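Local coordinates for protein UTP-glucose-1-phosphate uridylyltransferase 2 (Trypanosoma brucei, PDB 3GUE) that probably catalyses the formation of UDP-glucose and diphosphate from UTP and alpha-D-glucose 1-phosphate, at residues H416-L426 / T441-G449; I460-L468 / L476-E484. All coordinates share one frame; numbering follows the deposited sequence.

Both contacts lie in series in the C-terminal part of the chain, their centres about 12 Å apart. Contact 1 joins a helix and its preceding loop to strands 437-443 and 446-448; contact 2 adds the terminal strand 480-483 to strand 458-462. Strands 437-443 and 458-462 are neighbours in one parallel sheet, where a probable hydrogen bond joins T441 O and I460 N at 2.7 Å. Just past the end of strand 437-443, L445 O and N462 ND2 form a second, also at 2.7 Å. Contact 1 is nearer the substrate site: the Y417 side chain is about 12 Å from that of K255, seen to bind UDP-glucose in this protein, though not in this chain. Contact 2 is remote from the annotated sites.

Contact 1. Residues H416-L426 / T441-G449; sequences HYKMIDGFEKL and TVRGLVEFG
Polar contacts centre on the Y417 hydroxyl, wedged into the turn after strand 441-443. Y417 OH donates to G444 O at 2.7 Å, in the carbonyl plane and on a lone pair (C=O...donor angle 143°). It also accepts a weak bond from V446 N at 2.8 Å, whose N-H...O angle is only 121°. Both partners sit at the ring edge, so the phenol bridges the turn. Nearby, H416 ND1 has a weak hydrogen bond with D413 OD2. At the helical end, F448 N donates to L426 O at 3.0 Å, and a water within bonding distance of K425 O and F448 O probably bridges them.

Helix 420-427 is the connection of a beta-alpha-beta unit between parallel strands 409-412 and 437-443; the contact seats its last turn and its leading loop against the outgoing strand and the next one, 446-448.

Among apolar groups, Y417 CE2 meets V442 CG1 at 3.6 Å, the side chains crossing at about a right angle. L426 lies alongside F448; its chi1 of -177° turns CG away from the backbone N and brings L426 CD1 to 3.7 Å from F448 CE2 and 3.9 Å from V446 CG1. Over one face of the H416 imidazole comes L445 CG, a CH-pi contact 4.3 Å from the ring centroid.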
loop_
_atom_site.group_PDB
_atom_site.type_symbol
_atom_site.label_atom_id
_atom_site.label_comp_id
_atom_site.label_asym_id
_atom_site.label_seq_id
_atom_site.Cartn_x
_atom_site.Cartn_y
_atom_site.Cartn_z
ATOM N N HIS A 416 7.044 -21.719 1.047
ATOM C CA HIS A 416 8.350 -21.521 1.677
ATOM C C HIS A 416 8.765 -20.070 1.937
ATOM O O HIS A 416 9.546 -19.809 2.868
ATOM C CB HIS A 416 9.450 -22.207 0.851
ATOM C CG HIS A 416 9.297 -23.690 0.758
ATOM N ND1 HIS A 416 9.251 -24.359 -0.445
ATOM C CD2 HIS A 416 9.154 -24.632 1.719
ATOM C CE1 HIS A 416 9.095 -25.654 -0.221
ATOM N NE2 HIS A 416 9.040 -25.849 1.087
ATOM N N TYR A 417 8.276 -19.149 1.117
ATOM C CA TYR A 417 8.880 -17.797 1.056
ATOM C C TYR A 417 7.926 -16.661 1.342
ATOM O O TYR A 417 8.283 -15.482 1.211
ATOM C CB TYR A 417 9.542 -17.594 -0.314
ATOM C CG TYR A 417 10.583 -18.659 -0.573
ATOM C CD1 TYR A 417 11.702 -18.756 0.251
ATOM C CD2 TYR A 417 10.418 -19.599 -1.584
ATOM C CE1 TYR A 417 12.659 -19.736 0.045
ATOM C CE2 TYR A 417 11.359 -20.599 -1.784
ATOM C CZ TYR A 417 12.475 -20.661 -0.964
ATOM O OH TYR A 417 13.418 -21.626 -1.161
ATOM N N LYS A 418 6.704 -17.020 1.710
ATOM C CA LYS A 418 5.637 -16.046 1.804
ATOM C C LYS A 418 5.810 -15.314 3.129
ATOM O O LYS A 418 5.718 -14.078 3.180
ATOM C CB LYS A 418 4.277 -16.729 1.636
ATOM C CG LYS A 418 3.105 -15.959 2.241
ATOM C CD LYS A 418 1.773 -16.370 1.646
ATOM C CE LYS A 418 0.690 -15.421 2.115
ATOM N NZ LYS A 418 1.097 -13.986 2.012
ATOM N N MET A 419 6.112 -16.081 4.174
ATOM C CA MET A 419 6.393 -15.541 5.494
ATOM C C MET A 419 7.845 -15.097 5.571
ATOM O O MET A 419 8.723 -15.742 4.977
ATOM C CB MET A 419 6.085 -16.570 6.571
ATOM C CG MET A 419 4.625 -17.102 6.605
ATOM S SD MET A 419 3.348 -15.935 7.171
ATOM C CE MET A 419 2.807 -15.294 5.583
ATOM N N ILE A 420 8.103 -13.996 6.289
ATOM C CA ILE A 420 9.451 -13.395 6.254
ATOM C C ILE A 420 10.510 -14.346 6.806
ATOM O O ILE A 420 11.658 -14.329 6.357
ATOM C CB ILE A 420 9.562 -11.965 6.913
ATOM C CG1 ILE A 420 11.031 -11.498 6.852
ATOM C CG2 ILE A 420 9.111 -11.984 8.334
ATOM C CD1 ILE A 420 11.274 -10.094 6.397
ATOM N N ASP A 421 10.098 -15.174 7.766
ATOM C CA ASP A 421 10.916 -16.249 8.308
ATOM C C ASP A 421 11.398 -17.245 7.259
ATOM O O ASP A 421 12.521 -17.743 7.341
ATOM C CB ASP A 421 10.107 -17.013 9.359
ATOM C CG ASP A 421 10.975 -17.733 10.316
ATOM O OD1 ASP A 421 11.749 -17.037 11.020
ATOM O OD2 ASP A 421 10.895 -18.991 10.366
ATOM N N GLY A 422 10.534 -17.571 6.299
ATOM C CA GLY A 422 10.896 -18.480 5.222
ATOM C C GLY A 422 11.800 -17.784 4.222
ATOM O O GLY A 422 12.775 -18.387 3.736
ATOM N N PHE A 423 11.467 -16.512 3.935
ATOM C CA PHE A 423 12.211 -15.643 3.020
ATOM C C PHE A 423 13.616 -15.442 3.544
ATOM O O PHE A 423 14.537 -15.273 2.767
ATOM C CB PHE A 423 11.526 -14.268 2.833
ATOM C CG PHE A 423 12.368 -13.275 2.032
ATOM C CD1 PHE A 423 12.712 -13.537 0.698
ATOM C CD2 PHE A 423 12.811 -12.083 2.615
ATOM C CE1 PHE A 423 13.521 -12.634 -0.040
ATOM C CE2 PHE A 423 13.606 -11.175 1.893
ATOM C CZ PHE A 423 13.962 -11.461 0.548
ATOM N N GLU A 424 13.740 -15.423 4.868
ATOM C CA GLU A 424 15.016 -15.299 5.585
ATOM C C GLU A 424 16.064 -16.373 5.255
ATOM O O GLU A 424 17.253 -16.063 5.158
ATOM C CB GLU A 424 14.762 -15.166 7.082
ATOM C CG GLU A 424 14.243 -13.761 7.422
ATOM C CD GLU A 424 13.830 -13.571 8.852
ATOM O OE1 GLU A 424 13.379 -12.455 9.173
ATOM O OE2 GLU A 424 13.943 -14.517 9.659
ATOM N N LYS A 425 15.640 -17.617 5.063
ATOM C CA LYS A 425 16.570 -18.653 4.610
ATOM C C LYS A 425 17.108 -18.460 3.185
ATOM O O LYS A 425 18.275 -18.803 2.890
ATOM C CB LYS A 425 15.981 -20.056 4.823
ATOM C CG LYS A 425 16.377 -20.611 6.218
ATOM C CD LYS A 425 15.343 -21.517 6.851
ATOM C CE LYS A 425 14.533 -20.763 7.898
ATOM N NZ LYS A 425 15.233 -20.715 9.240
ATOM N N LEU A 426 16.263 -17.903 2.310
ATOM C CA LEU A 426 16.613 -17.682 0.906
ATOM C C LEU A 426 17.797 -16.710 0.708
ATOM O O LEU A 426 18.695 -16.965 -0.114
ATOM C CB LEU A 426 15.375 -17.192 0.123
ATOM C CG LEU A 426 15.550 -16.991 -1.376
ATOM C CD1 LEU A 426 15.844 -18.371 -2.013
ATOM C CD2 LEU A 426 14.316 -16.345 -2.046
ATOM N N THR A 441 12.099 -17.642 -10.823
ATOM C CA THR A 441 11.142 -18.524 -10.193
ATOM C C THR A 441 11.888 -19.511 -9.273
ATOM O O THR A 441 12.859 -20.167 -9.687
ATOM C CB THR A 441 10.255 -19.236 -11.280
ATOM O OG1 THR A 441 9.496 -18.236 -11.980
ATOM C CG2 THR A 441 9.295 -20.233 -10.670
ATOM N N VAL A 442 11.431 -19.595 -8.024
ATOM C CA VAL A 442 12.043 -20.455 -7.030
ATOM C C VAL A 442 11.006 -21.340 -6.387
ATOM O O VAL A 442 9.940 -20.868 -5.980
ATOM C CB VAL A 442 12.789 -19.638 -5.960
ATOM C CG1 VAL A 442 13.344 -20.538 -4.838
ATOM C CG2 VAL A 442 13.903 -18.793 -6.635
ATOM N N ARG A 443 11.338 -22.630 -6.319
ATOM C CA ARG A 443 10.430 -23.688 -5.895
ATOM C C ARG A 443 11.191 -24.649 -4.988
ATOM O O ARG A 443 12.330 -25.021 -5.297
ATOM C CB ARG A 443 9.890 -24.471 -7.107
ATOM C CG ARG A 443 8.844 -23.744 -7.937
ATOM C CD ARG A 443 7.562 -23.554 -7.120
ATOM N NE ARG A 443 6.525 -22.837 -7.859
ATOM C CZ ARG A 443 6.445 -21.511 -7.951
ATOM N NH1 ARG A 443 7.341 -20.729 -7.349
ATOM N NH2 ARG A 443 5.458 -20.961 -8.635
ATOM N N GLY A 444 10.558 -25.053 -3.888
ATOM C CA GLY A 444 11.213 -25.878 -2.873
ATOM C C GLY A 444 12.146 -25.057 -1.992
ATOM O O GLY A 444 12.176 -23.800 -2.077
ATOM N N LEU A 445 12.893 -25.747 -1.126
ATOM C CA LEU A 445 13.886 -25.073 -0.254
ATOM C C LEU A 445 15.204 -24.729 -0.976
ATOM O O LEU A 445 15.870 -25.603 -1.513
ATOM C CB LEU A 445 14.157 -25.885 1.015
ATOM C CG LEU A 445 13.044 -25.926 2.070
ATOM C CD1 LEU A 445 13.186 -27.153 2.966
ATOM C CD2 LEU A 445 13.023 -24.618 2.905
ATOM N N VAL A 446 15.571 -23.445 -0.948
ATOM C CA VAL A 446 16.688 -22.905 -1.730
ATOM C C VAL A 446 17.341 -21.804 -0.920
ATOM O O VAL A 446 16.664 -21.025 -0.232
ATOM C CB VAL A 446 16.221 -22.381 -3.150
ATOM C CG1 VAL A 446 17.250 -21.506 -3.827
ATOM C CG2 VAL A 446 15.816 -23.538 -4.077
ATOM N N GLU A 447 18.670 -21.757 -0.998
ATOM C CA GLU A 447 19.479 -20.821 -0.216
ATOM C C GLU A 447 20.615 -20.216 -1.062
ATOM O O GLU A 447 21.569 -20.915 -1.414
ATOM C CB GLU A 447 20.036 -21.520 1.026
ATOM C CG GLU A 447 18.995 -21.892 2.113
ATOM C CD GLU A 447 19.611 -22.542 3.339
ATOM O OE1 GLU A 447 20.834 -22.386 3.585
ATOM O OE2 GLU A 447 18.863 -23.218 4.075
ATOM N N PHE A 448 20.487 -18.930 -1.397
ATOM C CA PHE A 448 21.565 -18.169 -2.046
ATOM C C PHE A 448 22.714 -17.958 -1.091
ATOM O O PHE A 448 22.498 -17.710 0.093
ATOM C CB PHE A 448 21.084 -16.791 -2.531
ATOM C CG PHE A 448 20.162 -16.855 -3.708
ATOM C CD1 PHE A 448 20.656 -17.138 -4.987
ATOM C CD2 PHE A 448 18.797 -16.649 -3.542
ATOM C CE1 PHE A 448 19.797 -17.212 -6.085
ATOM C CE2 PHE A 448 17.908 -16.717 -4.646
ATOM C CZ PHE A 448 18.411 -17.000 -5.912
ATOM N N GLY A 449 23.929 -18.081 -1.622
ATOM C CA GLY A 449 25.133 -17.637 -0.951
ATOM C C GLY A 449 25.494 -16.273 -1.516
ATOM O O GLY A 449 24.616 -15.526 -1.970
HETATM O O HOH W 1 20.785 -18.308 2.292
#

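Contact 2. Residues I460-L468 / L476-E484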
loop_
_atom_site.group_PDB
_atom_site.type_symbol
_atom_site.label_atom_id
_atom_site.label_comp_id
_atom_site.label_asym_id
_atom_site.label_seq_id
_atom_site.Cartn_x
_atom_site.Cartn_y
_atom_site.Cartn_z
ATOM N N ILE A 460 14.755 -22.012 -10.439
ATOM C CA ILE A 460 15.448 -22.855 -9.453
ATOM C C ILE A 460 14.425 -23.718 -8.702
ATOM O O ILE A 460 13.695 -23.201 -7.860
ATOM C CB ILE A 460 16.299 -22.010 -8.429
ATOM C CG1 ILE A 460 17.221 -21.008 -9.147
ATOM C CG2 ILE A 460 17.129 -22.932 -7.495
ATOM C CD1 ILE A 460 18.067 -20.095 -8.183
ATOM N N LYS A 461 14.405 -25.025 -8.997
ATOM C CA LYS A 461 13.507 -25.996 -8.368
ATOM C C LYS A 461 14.244 -27.042 -7.537
ATOM O O LYS A 461 15.039 -27.826 -8.069
ATOM C CB LYS A 461 12.722 -26.755 -9.438
ATOM C CG LYS A 461 11.424 -26.134 -9.852
ATOM C CD LYS A 461 10.540 -27.220 -10.493
ATOM C CE LYS A 461 9.081 -26.800 -10.546
ATOM N NZ LYS A 461 8.401 -27.041 -9.236
ATOM N N ASN A 462 13.966 -27.077 -6.244
ATOM C CA ASN A 462 14.495 -28.148 -5.401
ATOM C C ASN A 462 13.402 -29.126 -4.951
ATOM O O ASN A 462 12.387 -28.739 -4.369
ATOM C CB ASN A 462 15.306 -27.574 -4.234
ATOM C CG ASN A 462 15.826 -28.638 -3.292
ATOM O OD1 ASN A 462 16.155 -29.764 -3.704
ATOM N ND2 ASN A 462 15.916 -28.283 -2.011
ATOM N N LEU A 463 13.619 -30.395 -5.269
ATOM C CA LEU A 463 12.677 -31.467 -4.982
ATOM C C LEU A 463 13.235 -32.363 -3.877
ATOM O O LEU A 463 12.577 -33.309 -3.432
ATOM C CB LEU A 463 12.398 -32.280 -6.254
ATOM C CG LEU A 463 11.542 -31.564 -7.294
ATOM C CD1 LEU A 463 12.004 -31.916 -8.699
ATOM C CD2 LEU A 463 10.060 -31.913 -7.119
ATOM N N LYS A 464 14.458 -32.057 -3.450
ATOM C CA LYS A 464 15.072 -32.737 -2.318
ATOM C C LYS A 464 14.580 -32.090 -1.028
ATOM O O LYS A 464 14.081 -30.947 -1.033
ATOM C CB LYS A 464 16.604 -32.651 -2.390
ATOM C CG LYS A 464 17.274 -33.695 -3.279
ATOM C CD LYS A 464 18.720 -33.914 -2.861
ATOM C CE LYS A 464 19.292 -35.180 -3.481
ATOM N NZ LYS A 464 19.541 -35.052 -4.956
ATOM N N GLU A 465 14.740 -32.803 0.078
ATOM C CA GLU A 465 14.385 -32.240 1.377
ATOM C C GLU A 465 15.462 -31.291 1.881
ATOM O O GLU A 465 15.141 -30.244 2.440
ATOM C CB GLU A 465 14.071 -33.335 2.404
ATOM C CG GLU A 465 12.907 -34.244 1.999
ATOM C CD GLU A 465 11.540 -33.610 2.195
ATOM O OE1 GLU A 465 11.447 -32.565 2.865
ATOM O OE2 GLU A 465 10.548 -34.174 1.691
ATOM N N GLU A 466 16.732 -31.652 1.664
ATOM C CA GLU A 466 17.863 -30.792 2.038
ATOM C C GLU A 466 17.828 -29.463 1.258
ATOM O O GLU A 466 17.583 -29.455 0.038
ATOM C CB GLU A 466 19.217 -31.526 1.889
ATOM C CG GLU A 466 19.630 -31.903 0.456
ATOM C CD GLU A 466 20.852 -32.820 0.406
ATOM O OE1 GLU A 466 20.679 -34.032 0.142
ATOM O OE2 GLU A 466 21.982 -32.339 0.642
ATOM N N PRO A 467 18.015 -28.317 1.950
ATOM C CA PRO A 467 18.099 -27.094 1.155
ATOM C C PRO A 467 19.127 -27.161 0.028
ATOM O O PRO A 467 20.221 -27.689 0.205
ATOM C CB PRO A 467 18.504 -26.032 2.182
ATOM C CG PRO A 467 17.912 -26.524 3.444
ATOM C CD PRO A 467 18.113 -28.026 3.396
ATOM N N LEU A 468 18.738 -26.643 -1.127
ATOM C CA LEU A 468 19.636 -26.417 -2.250
ATOM C C LEU A 468 20.440 -25.126 -2.042
ATOM O O LEU A 468 19.885 -24.008 -2.041
ATOM C CB LEU A 468 18.819 -26.344 -3.549
ATOM C CG LEU A 468 19.435 -25.973 -4.905
ATOM C CD1 LEU A 468 20.567 -26.938 -5.264
ATOM C CD2 LEU A 468 18.360 -26.011 -5.973
ATOM N N LEU A 476 23.874 -17.509 -12.781
ATOM C CA LEU A 476 22.735 -18.161 -13.391
ATOM C C LEU A 476 22.236 -17.292 -14.529
ATOM O O LEU A 476 21.584 -16.256 -14.315
ATOM C CB LEU A 476 21.637 -18.401 -12.368
ATOM C CG LEU A 476 21.949 -19.396 -11.257
ATOM C CD1 LEU A 476 21.119 -18.991 -10.077
ATOM C CD2 LEU A 476 21.678 -20.858 -11.694
ATOM N N ASP A 477 22.562 -17.734 -15.738
ATOM C CA ASP A 477 22.334 -16.957 -16.950
ATOM C C ASP A 477 21.296 -17.661 -17.829
ATOM O O ASP A 477 21.633 -18.627 -18.534
ATOM C CB ASP A 477 23.663 -16.838 -17.699
ATOM C CG ASP A 477 23.618 -15.832 -18.835
ATOM O OD1 ASP A 477 22.550 -15.240 -19.089
ATOM O OD2 ASP A 477 24.678 -15.636 -19.471
ATOM N N ASN A 478 20.046 -17.195 -17.775
ATOM C CA ASN A 478 18.955 -17.830 -18.518
ATOM C C ASN A 478 18.875 -19.360 -18.318
ATOM O O ASN A 478 18.597 -20.129 -19.259
ATOM C CB ASN A 478 19.062 -17.459 -20.005
ATOM C CG ASN A 478 18.196 -16.298 -20.351
ATOM O OD1 ASN A 478 16.968 -16.423 -20.403
ATOM N ND2 ASN A 478 18.814 -15.131 -20.537
ATOM N N GLU A 479 19.120 -19.783 -17.080
ATOM C CA GLU A 479 19.289 -21.193 -16.738
ATOM C C GLU A 479 18.106 -21.710 -15.928
ATOM O O GLU A 479 17.496 -20.971 -15.160
ATOM C CB GLU A 479 20.590 -21.350 -15.948
ATOM C CG GLU A 479 20.921 -22.734 -15.410
ATOM C CD GLU A 479 22.350 -22.813 -14.848
ATOM O OE1 GLU A 479 22.982 -21.753 -14.663
ATOM O OE2 GLU A 479 22.844 -23.936 -14.608
ATOM N N VAL A 480 17.802 -22.988 -16.115
ATOM C CA VAL A 480 16.811 -23.690 -15.333
ATOM C C VAL A 480 17.584 -24.712 -14.503
ATOM O O VAL A 480 18.284 -25.571 -15.065
ATOM C CB VAL A 480 15.753 -24.378 -16.252
ATOM C CG1 VAL A 480 14.959 -25.440 -15.498
ATOM C CG2 VAL A 480 14.816 -23.344 -16.864
ATOM N N VAL A 481 17.445 -24.610 -13.182
ATOM C CA VAL A 481 18.109 -25.500 -12.222
ATOM C C VAL A 481 17.064 -26.395 -11.556
ATOM O O VAL A 481 16.113 -25.917 -10.950
ATOM C CB VAL A 481 18.952 -24.694 -11.172
ATOM C CG1 VAL A 481 19.642 -25.607 -10.145
ATOM C CG2 VAL A 481 19.986 -23.825 -11.886
ATOM N N VAL A 482 17.222 -27.704 -11.732
ATOM C CA VAL A 482 16.338 -28.658 -11.080
ATOM C C VAL A 482 17.130 -29.717 -10.313
ATOM O O VAL A 482 17.879 -30.506 -10.890
ATOM C CB VAL A 482 15.340 -29.345 -12.052
ATOM C CG1 VAL A 482 14.202 -30.025 -11.248
ATOM C CG2 VAL A 482 14.764 -28.356 -13.119
ATOM N N VAL A 483 16.955 -29.722 -8.996
ATOM C CA VAL A 483 17.596 -30.730 -8.162
ATOM C C VAL A 483 16.587 -31.731 -7.601
ATOM O O VAL A 483 15.600 -31.370 -6.961
ATOM C CB VAL A 483 18.433 -30.097 -7.041
ATOM C CG1 VAL A 483 18.690 -31.113 -5.942
ATOM C CG2 VAL A 483 19.748 -29.580 -7.599
ATOM N N GLU A 484 16.864 -33.001 -7.867
ATOM C CA GLU A 484 15.981 -34.092 -7.506
ATOM C C GLU A 484 16.788 -35.231 -6.909
ATOM O O GLU A 484 16.241 -36.089 -6.231
ATOM C CB GLU A 484 15.232 -34.566 -8.748
ATOM C CG GLU A 484 16.147 -34.833 -9.941
ATOM C CD GLU A 484 15.633 -34.226 -11.236
ATOM O OE1 GLU A 484 14.483 -34.532 -11.633
ATOM O OE2 GLU A 484 16.395 -33.453 -11.864
#
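L476 opens the contact by meeting I460 through their ends: CD1 of L476 is 3.8 Å from CD1 of I460, and the two side chains cross at about a right angle. I460 also touches V446 and F448 of strand 446-448, which places this pair among the apolar side chains in the interior of the coil.

After the turn that follows L476, the chain comes alongside strand 460-462, running parallel to it with an axis angle of 4°. V481 O accepts from K461 N at 2.7 Å with an almost straight N-H...O angle of 178°. The V481 side chain projects on the same face as I460 and also approaches L468.

V482 is turned to the other face, with K461, and its CG1 packs 3.9 Å from L463 CD1. Each full turn of the chain here adds a short strand to each of three parallel sheets, consistent with the left-handed parallel beta-helix that ends eukaryotic UDP-glucose pyrophosphorylases; strand 480-483 is the last in its sheet.

V483 is bonded through both backbone groups: its N donates to K461 O at 2.9 Å, and its O accepts from L463 N at 2.8 Å. Its two methyls part company, CG2 lying 3.6 Å from L468 CD1 while V483 CG1 lies against N462 OD1. That amide is set by CG standing anti to the backbone N (chi1 177°): OD1 accepts from K464 N at 2.9 Å, from above the carbonyl plane, to form an Asx turn, and ND2 donates to E466 O and to L445 O in the preceding coil.

E484, the final residue, rests CB near L463 CD1. From the corner the K464 side chain extends alongside the terminal carbonyl group, K464 NZ lying 3.7 Å from E484 O.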